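Local atomic coordinates of vacuolar-sorting protein BRO1 (Saccharomyces cerevisiae, PDB entry 1ZB1), a protein that takes part in sorting cargo proteins into the intralumenal vesicles of multivesicular bodies and recruits the DOA4 deubiquitinase to endosomes. Residues 8-13 and 191-196; 135-140 and 150-155. One frame throughout, in Å; residues are numbered along the deposited sequence.

Interaction 1 of 2, residues 8-13 and 191-196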
ATOM      1  N   PRO A   8     -11.508  -2.554 -10.726  1.00 29.60           N
ATOM      2  CA  PRO A   8     -10.444  -2.708  -9.731  1.00 28.06           C
ATOM      3  C   PRO A   8     -10.966  -3.018  -8.333  1.00 26.01           C
ATOM      4  O   PRO A   8     -11.929  -2.412  -7.870  1.00 27.83           O
ATOM      5  CB  PRO A   8      -9.729  -1.363  -9.789  1.00 28.68           C
ATOM      6  CG  PRO A   8     -10.854  -0.421 -10.058  1.00 30.91           C
ATOM      7  CD  PRO A   8     -11.640  -1.143 -11.134  1.00 30.38           C
ATOM      8  N   TYR A   9     -10.315  -3.965  -7.668  1.00 25.79           N
ATOM      9  CA  TYR A   9     -10.682  -4.363  -6.316  1.00 24.99           C
ATOM     10  C   TYR A   9      -9.545  -3.951  -5.374  1.00 24.51           C
ATOM     11  O   TYR A   9      -8.483  -4.575  -5.375  1.00 24.28           O
ATOM     12  CB  TYR A   9     -10.867  -5.879  -6.255  1.00 25.90           C
ATOM     13  CG  TYR A   9     -11.382  -6.381  -4.928  1.00 29.01           C
ATOM     14  CD1 TYR A   9     -12.743  -6.599  -4.727  1.00 29.29           C
ATOM     15  CD2 TYR A   9     -10.509  -6.630  -3.867  1.00 27.05           C
ATOM     16  CE1 TYR A   9     -13.228  -7.055  -3.500  1.00 30.90           C
ATOM     17  CE2 TYR A   9     -10.984  -7.088  -2.635  1.00 29.23           C
ATOM     18  CZ  TYR A   9     -12.344  -7.298  -2.463  1.00 29.51           C
ATOM     19  OH  TYR A   9     -12.824  -7.758  -1.262  1.00 30.79           O
ATOM     20  N   LEU A  10      -9.767  -2.910  -4.580  1.00 22.38           N
ATOM     21  CA  LEU A  10      -8.747  -2.424  -3.651  1.00 24.64           C
ATOM     22  C   LEU A  10      -9.073  -2.752  -2.193  1.00 23.43           C
ATOM     23  O   LEU A  10     -10.209  -2.571  -1.746  1.00 24.55           O
ATOM     24  CB  LEU A  10      -8.582  -0.906  -3.803  1.00 23.53           C
ATOM     25  CG  LEU A  10      -8.195  -0.422  -5.207  1.00 25.19           C
ATOM     26  CD1 LEU A  10      -8.104   1.097  -5.215  1.00 25.75           C
ATOM     27  CD2 LEU A  10      -6.873  -1.043  -5.622  1.00 22.15           C
ATOM     28  N   PHE A  11      -8.076  -3.239  -1.459  1.00 23.01           N
ATOM     29  CA  PHE A  11      -8.256  -3.579  -0.051  1.00 21.70           C
ATOM     30  C   PHE A  11      -8.458  -2.306   0.762  1.00 22.01           C
ATOM     31  O   PHE A  11      -7.798  -1.294   0.522  1.00 20.31           O
ATOM     32  CB  PHE A  11      -7.037  -4.341   0.494  1.00 21.93           C
ATOM     33  CG  PHE A  11      -6.867  -5.725  -0.078  1.00 24.27           C
ATOM     34  CD1 PHE A  11      -7.937  -6.393  -0.669  1.00 22.84           C
ATOM     35  CD2 PHE A  11      -5.634  -6.373   0.004  1.00 23.39           C
ATOM     36  CE1 PHE A  11      -7.786  -7.689  -1.174  1.00 21.77           C
ATOM     37  CE2 PHE A  11      -5.469  -7.668  -0.495  1.00 24.51           C
ATOM     38  CZ  PHE A  11      -6.552  -8.327  -1.087  1.00 22.84           C
ATOM     39  N   ASP A  12      -9.368  -2.360   1.726  1.00 21.05           N
ATOM     40  CA  ASP A  12      -9.653  -1.200   2.566  1.00 23.82           C
ATOM     41  C   ASP A  12      -8.829  -1.288   3.852  1.00 22.93           C
ATOM     42  O   ASP A  12      -9.137  -2.088   4.740  1.00 21.94           O
ATOM     43  CB  ASP A  12     -11.144  -1.159   2.898  1.00 28.09           C
ATOM     44  CG  ASP A  12     -11.615   0.225   3.285  1.00 37.00           C
ATOM     45  OD1 ASP A  12     -11.612   1.119   2.407  1.00 40.11           O
ATOM     46  OD2 ASP A  12     -11.982   0.423   4.466  1.00 41.59           O
ATOM     47  N   LEU A  13      -7.779  -0.476   3.945  1.00 20.13           N
ATOM     48  CA  LEU A  13      -6.922  -0.482   5.130  1.00 20.02           C
ATOM     49  C   LEU A  13      -7.546   0.333   6.271  1.00 20.95           C
ATOM     50  O   LEU A  13      -8.366   1.227   6.038  1.00 19.39           O
ATOM     51  CB  LEU A  13      -5.526   0.054   4.777  1.00 17.66           C
ATOM     52  CG  LEU A  13      -4.792  -0.711   3.661  1.00 19.25           C
ATOM     53  CD1 LEU A  13      -3.382  -0.172   3.499  1.00 18.79           C
ATOM     54  CD2 LEU A  13      -4.737  -2.193   3.992  1.00 21.21           C
ATOM     55  N   GLN A 191       0.857  -1.692  -9.401  1.00 19.98           N
ATOM     56  CA  GLN A 191       1.228  -2.378 -10.646  1.00 22.03           C
ATOM     57  C   GLN A 191      -0.042  -2.867 -11.349  1.00 23.49           C
ATOM     58  O   GLN A 191      -0.201  -2.704 -12.559  1.00 24.40           O
ATOM     59  CB  GLN A 191       2.142  -3.574 -10.337  1.00 21.70           C
ATOM     60  CG  GLN A 191       2.559  -4.435 -11.550  1.00 21.91           C
ATOM     61  CD  GLN A 191       3.500  -3.710 -12.505  1.00 26.70           C
ATOM     62  OE1 GLN A 191       4.196  -2.777 -12.112  1.00 28.96           O
ATOM     63  NE2 GLN A 191       3.536  -4.151 -13.764  1.00 24.19           N
ATOM     64  N   GLU A 192      -0.945  -3.463 -10.578  1.00 22.87           N
ATOM     65  CA  GLU A 192      -2.200  -3.967 -11.126  1.00 22.43           C
ATOM     66  C   GLU A 192      -2.994  -2.858 -11.824  1.00 21.74           C
ATOM     67  O   GLU A 192      -3.504  -3.054 -12.932  1.00 21.78           O
ATOM     68  CB  GLU A 192      -3.037  -4.602 -10.011  1.00 21.99           C
ATOM     69  CG  GLU A 192      -4.462  -4.934 -10.410  1.00 20.99           C
ATOM     70  CD  GLU A 192      -5.223  -5.657  -9.310  1.00 23.13           C
ATOM     71  OE1 GLU A 192      -4.973  -5.379  -8.118  1.00 20.31           O
ATOM     72  OE2 GLU A 192      -6.087  -6.490  -9.643  1.00 23.00           O
ATOM     73  N   LEU A 193      -3.099  -1.695 -11.188  1.00 20.88           N
ATOM     74  CA  LEU A 193      -3.832  -0.577 -11.785  1.00 22.48           C
ATOM     75  C   LEU A 193      -3.143  -0.090 -13.064  1.00 23.81           C
ATOM     76  O   LEU A 193      -3.800   0.397 -13.989  1.00 23.57           O
ATOM     77  CB  LEU A 193      -3.957   0.573 -10.779  1.00 23.52           C
ATOM     78  CG  LEU A 193      -5.328   0.811 -10.123  1.00 27.29           C
ATOM     79  CD1 LEU A 193      -6.035  -0.502  -9.848  1.00 25.99           C
ATOM     80  CD2 LEU A 193      -5.148   1.611  -8.845  1.00 27.89           C
ATOM     81  N   PHE A 194      -1.821  -0.233 -13.120  1.00 24.76           N
ATOM     82  CA  PHE A 194      -1.068   0.191 -14.300  1.00 27.46           C
ATOM     83  C   PHE A 194      -1.458  -0.694 -15.486  1.00 29.14           C
ATOM     84  O   PHE A 194      -1.654  -0.208 -16.606  1.00 29.81           O
ATOM     85  CB  PHE A 194       0.437   0.085 -14.042  1.00 28.23           C
ATOM     86  CG  PHE A 194       1.281   0.676 -15.140  1.00 30.62           C
ATOM     87  CD1 PHE A 194       1.365   2.055 -15.303  1.00 32.09           C
ATOM     88  CD2 PHE A 194       1.973  -0.144 -16.023  1.00 29.32           C
ATOM     89  CE1 PHE A 194       2.129   2.612 -16.335  1.00 33.06           C
ATOM     90  CE2 PHE A 194       2.740   0.401 -17.059  1.00 31.62           C
ATOM     91  CZ  PHE A 194       2.815   1.781 -17.212  1.00 33.15           C
ATOM     92  N   VAL A 195      -1.567  -1.996 -15.235  1.00 29.51           N
ATOM     93  CA  VAL A 195      -1.963  -2.943 -16.274  1.00 31.52           C
ATOM     94  C   VAL A 195      -3.369  -2.596 -16.769  1.00 32.07           C
ATOM     95  O   VAL A 195      -3.603  -2.482 -17.974  1.00 29.34           O
ATOM     96  CB  VAL A 195      -1.977  -4.394 -15.741  1.00 34.06           C
ATOM     97  CG1 VAL A 195      -2.618  -5.319 -16.766  1.00 36.54           C
ATOM     98  CG2 VAL A 195      -0.558  -4.851 -15.442  1.00 36.33           C
ATOM     99  N   LEU A 196      -4.299  -2.429 -15.833  1.00 30.69           N
ATOM    100  CA  LEU A 196      -5.675  -2.092 -16.178  1.00 33.11           C
ATOM    101  C   LEU A 196      -5.743  -0.819 -17.013  1.00 35.36           C
ATOM    102  O   LEU A 196      -6.591  -0.689 -17.899  1.00 34.89           O
ATOM    103  CB  LEU A 196      -6.522  -1.926 -14.912  1.00 32.50           C
ATOM    104  CG  LEU A 196      -7.183  -3.184 -14.340  1.00 33.99           C
ATOM    105  CD1 LEU A 196      -6.158  -4.274 -14.155  1.00 34.07           C
ATOM    106  CD2 LEU A 196      -7.853  -2.853 -13.011  1.00 33.52           C
TER
HETATM  107  O   HOH W   1      -8.645  -5.682  -8.951  1.00 24.51           O
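Pro8 meets two leucines of the helix at once. Its ring carbon CB lies 3.8 Å from Leu193 CD1 and 4.0 Å from Leu196 CD2. The two leucines are three residues apart, so they lie about one helical turn from each other, and Pro8 CB rests against a methyl of each. Leu10 follows more loosely: its CD2 methyl stands 4.3 Å from Leu193 CD1. The same Leu193 methyl therefore serves both Pro8 and Leu10. No direct hydrogen bond joins the segments. A water does so instead. It accepts from the backbone N of Tyr9 at 2.7 Å and donates to Glu192 OE2 at 2.8 Å. This is the N-terminal arm of the Bro1 domain, an extended segment ahead of helix 23-34, laid against helix 176-198 of the helical core.

The outer shell fixes the polar part. Glu192 reaches out with CG anti to its backbone N (chi1 169°) and CD anti to CA. Its OE1 forms a salt bridge with Lys251 NZ, and OE2 also hydrogen-bonds to Tyr255 OH. Lys251 NZ also hydrogen-bonds to Tyr9 O, so this lysine links arm and helix a second time. Tyr145, in a loop, touches both Pro8 and Leu196, while Ser148 and Ile149 of helix 146-165 pack on Leu193.

Interaction 2 of 2, residues 135-140 and 150-155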
ATOM      1  N   GLN A 135      -6.474   5.660   0.817  1.00 18.96           N
ATOM      2  CA  GLN A 135      -7.855   6.144   0.799  1.00 18.83           C
ATOM      3  C   GLN A 135      -8.035   7.184  -0.308  1.00 19.56           C
ATOM      4  O   GLN A 135      -9.095   7.260  -0.937  1.00 20.02           O
ATOM      5  CB  GLN A 135      -8.234   6.736   2.159  1.00 21.06           C
ATOM      6  CG  GLN A 135      -8.156   5.715   3.299  1.00 20.22           C
ATOM      7  CD  GLN A 135      -8.521   6.299   4.650  1.00 21.00           C
ATOM      8  OE1 GLN A 135      -8.161   7.429   4.969  1.00 21.39           O
ATOM      9  NE2 GLN A 135      -9.224   5.515   5.464  1.00 20.96           N
ATOM     10  N   ILE A 136      -6.994   7.975  -0.557  1.00 17.15           N
ATOM     11  CA  ILE A 136      -7.059   8.980  -1.610  1.00 20.03           C
ATOM     12  C   ILE A 136      -7.131   8.235  -2.947  1.00 20.20           C
ATOM     13  O   ILE A 136      -7.903   8.606  -3.829  1.00 20.68           O
ATOM     14  CB  ILE A 136      -5.813   9.920  -1.574  1.00 18.95           C
ATOM     15  CG1 ILE A 136      -5.826  10.751  -0.282  1.00 17.10           C
ATOM     16  CG2 ILE A 136      -5.821  10.860  -2.791  1.00 20.09           C
ATOM     17  CD1 ILE A 136      -4.568  11.607  -0.064  1.00 14.64           C
ATOM     18  N   ALA A 137      -6.346   7.166  -3.078  1.00 20.58           N
ATOM     19  CA  ALA A 137      -6.332   6.365  -4.299  1.00 20.02           C
ATOM     20  C   ALA A 137      -7.706   5.752  -4.543  1.00 23.27           C
ATOM     21  O   ALA A 137      -8.190   5.727  -5.674  1.00 23.34           O
ATOM     22  CB  ALA A 137      -5.283   5.255  -4.200  1.00 19.39           C
ATOM     23  N   ARG A 138      -8.331   5.261  -3.478  1.00 24.38           N
ATOM     24  CA  ARG A 138      -9.653   4.648  -3.589  1.00 27.78           C
ATOM     25  C   ARG A 138     -10.674   5.671  -4.071  1.00 29.75           C
ATOM     26  O   ARG A 138     -11.478   5.396  -4.961  1.00 30.25           O
ATOM     27  CB  ARG A 138     -10.097   4.092  -2.234  1.00 29.05           C
ATOM     28  CG  ARG A 138     -11.419   3.348  -2.276  1.00 32.48           C
ATOM     29  CD  ARG A 138     -11.839   2.891  -0.891  1.00 36.80           C
ATOM     30  NE  ARG A 138     -12.961   1.953  -0.933  1.00 41.16           N
ATOM     31  CZ  ARG A 138     -12.869   0.686  -1.335  1.00 43.68           C
ATOM     32  NH1 ARG A 138     -11.703   0.196  -1.734  1.00 44.58           N
ATOM     33  NH2 ARG A 138     -13.943  -0.094  -1.333  1.00 45.73           N
ATOM     34  N   GLU A 139     -10.620   6.855  -3.471  1.00 30.68           N
ATOM     35  CA  GLU A 139     -11.528   7.949  -3.785  1.00 36.41           C
ATOM     36  C   GLU A 139     -11.382   8.478  -5.213  1.00 37.68           C
ATOM     37  O   GLU A 139     -12.357   8.941  -5.802  1.00 37.79           O
ATOM     38  CB  GLU A 139     -11.313   9.086  -2.777  1.00 37.73           C
ATOM     39  CG  GLU A 139     -12.372  10.171  -2.782  1.00 41.51           C
ATOM     40  CD  GLU A 139     -12.185  11.164  -1.645  1.00 43.12           C
ATOM     41  OE1 GLU A 139     -11.119  11.818  -1.597  1.00 44.99           O
ATOM     42  OE2 GLU A 139     -13.101  11.288  -0.799  1.00 40.82           O
ATOM     43  N   ASN A 140     -10.175   8.408  -5.769  1.00 39.31           N
ATOM     44  CA  ASN A 140      -9.926   8.897  -7.125  1.00 43.15           C
ATOM     45  C   ASN A 140      -9.823   7.770  -8.147  1.00 45.15           C
ATOM     46  O   ASN A 140      -9.301   7.970  -9.243  1.00 45.49           O
ATOM     47  CB  ASN A 140      -8.635   9.720  -7.164  1.00 43.91           C
ATOM     48  CG  ASN A 140      -8.695  10.954  -6.280  1.00 46.30           C
ATOM     49  OD1 ASN A 140      -7.673  11.586  -6.009  1.00 46.96           O
ATOM     50  ND2 ASN A 140      -9.895  11.309  -5.834  1.00 46.03           N
ATOM     51  N   ALA A 150      -0.375   6.836  -8.505  1.00 18.38           N
ATOM     52  CA  ALA A 150       0.571   7.715  -7.823  1.00 19.68           C
ATOM     53  C   ALA A 150       0.416   7.671  -6.299  1.00 18.62           C
ATOM     54  O   ALA A 150       1.404   7.699  -5.570  1.00 17.76           O
ATOM     55  CB  ALA A 150       0.399   9.146  -8.325  1.00 19.20           C
ATOM     56  N   ASN A 151      -0.824   7.609  -5.823  1.00 18.94           N
ATOM     57  CA  ASN A 151      -1.071   7.567  -4.387  1.00 20.80           C
ATOM     58  C   ASN A 151      -0.760   6.201  -3.766  1.00 18.82           C
ATOM     59  O   ASN A 151      -0.282   6.126  -2.635  1.00 21.21           O
ATOM     60  CB  ASN A 151      -2.510   8.011  -4.090  1.00 19.80           C
ATOM     61  CG  ASN A 151      -2.642   9.532  -4.032  1.00 24.44           C
ATOM     62  OD1 ASN A 151      -2.207  10.165  -3.067  1.00 22.99           O
ATOM     63  ND2 ASN A 151      -3.222  10.125  -5.075  1.00 22.08           N
ATOM     64  N   LEU A 152      -1.018   5.123  -4.496  1.00 19.01           N
ATOM     65  CA  LEU A 152      -0.694   3.790  -3.982  1.00 19.10           C
ATOM     66  C   LEU A 152       0.829   3.647  -3.937  1.00 19.29           C
ATOM     67  O   LEU A 152       1.381   2.956  -3.077  1.00 17.94           O
ATOM     68  CB  LEU A 152      -1.299   2.704  -4.875  1.00 20.51           C
ATOM     69  CG  LEU A 152      -2.810   2.479  -4.718  1.00 23.76           C
ATOM     70  CD1 LEU A 152      -3.316   1.573  -5.827  1.00 22.81           C
ATOM     71  CD2 LEU A 152      -3.100   1.856  -3.351  1.00 24.81           C
ATOM     72  N   THR A 153       1.509   4.311  -4.867  1.00 18.43           N
ATOM     73  CA  THR A 153       2.962   4.269  -4.916  1.00 18.79           C
ATOM     74  C   THR A 153       3.523   4.949  -3.668  1.00 19.78           C
ATOM     75  O   THR A 153       4.475   4.451  -3.056  1.00 20.69           O
ATOM     76  CB  THR A 153       3.495   4.969  -6.199  1.00 19.95           C
ATOM     77  OG1 THR A 153       3.117   4.195  -7.348  1.00 19.93           O
ATOM     78  CG2 THR A 153       5.018   5.098  -6.163  1.00 20.34           C
ATOM     79  N   LYS A 154       2.931   6.076  -3.276  1.00 17.47           N
ATOM     80  CA  LYS A 154       3.397   6.767  -2.077  1.00 19.04           C
ATOM     81  C   LYS A 154       3.093   5.938  -0.824  1.00 18.29           C
ATOM     82  O   LYS A 154       3.903   5.892   0.110  1.00 18.33           O
ATOM     83  CB  LYS A 154       2.760   8.162  -1.973  1.00 19.01           C
ATOM     84  CG  LYS A 154       3.325   9.158  -2.977  1.00 20.78           C
ATOM     85  CD  LYS A 154       2.648  10.511  -2.877  1.00 23.80           C
ATOM     86  CE  LYS A 154       3.269  11.510  -3.836  1.00 28.68           C
ATOM     87  NZ  LYS A 154       2.555  12.823  -3.799  1.00 29.31           N
ATOM     88  N   ALA A 155       1.938   5.277  -0.796  1.00 17.22           N
ATOM     89  CA  ALA A 155       1.596   4.444   0.362  1.00 16.53           C
ATOM     90  C   ALA A 155       2.690   3.390   0.515  1.00 17.96           C
ATOM     91  O   ALA A 155       3.186   3.153   1.616  1.00 16.22           O
ATOM     92  CB  ALA A 155       0.235   3.772   0.161  1.00 13.55           C
TER
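Ala137 and Asn151 are the nearest CA pair, 5.4 Å apart, between 135-140 and 150-155, part of an antiparallel helical hairpin. The hairpin is made by helices 118-139 and 146-165 of the Bro1 domain, joined by a short connection. The axes of the two short helical pieces come within 8.4 Å, and their directions differ by 165°. Ala137 brings only a methyl to the interface, consistent with the close approach.

The tight part lies around that methyl. Ala137 CB sits 3.8 Å from Leu152 CG and 3.9 Å from Asn151 CB, so it fits between two successive residues of the other helix. Ala137 O also hydrogen-bonds to Ser148 OG, near the start of that helix. Leu152 carries the packing on to Glu189 and Ala190 of helix 176-198. Next to Ala137, the side chains of Ile136 and Asn151 cross at about a right angle. Ile136 CG2, anti to its backbone N, meets the amide of Asn151 at ND2, 3.5 Å away. This is a packing contact, not a polar one. Ile136 also touches Pro65, Ser66 and Ser69 of helix 65-86.

The outer side is looser. Arg138 and Glu139 are exposed and carry their side chains clear of helix 150-155. Asn151, which is partly exposed, has its polar partner within its own helix. Its CG lies beside the backbone N (chi1 -83°), and ND2 donates to Asn147 O, one turn earlier.

From the N terminus, the arm 8-13 comes first, and its partner helix segment 191-196 lies 178 residues further on. Interaction 1 thus closes a long loop. Interaction 2, between 135-140 and 150-155, closes a short one, and both of its segments fall within that long loop; the two do not cross. Their centres are about 10 Å apart. They meet directly: Leu10 O lies 3.1 Å from Arg138 NH1, a probable hydrogen bond, and Leu193 CD2 packs 3.5 Å from Leu152 CD1. Together they join the arm to three successive helices, 118-139, 146-165 and 176-198, in the middle of the Bro1 domain.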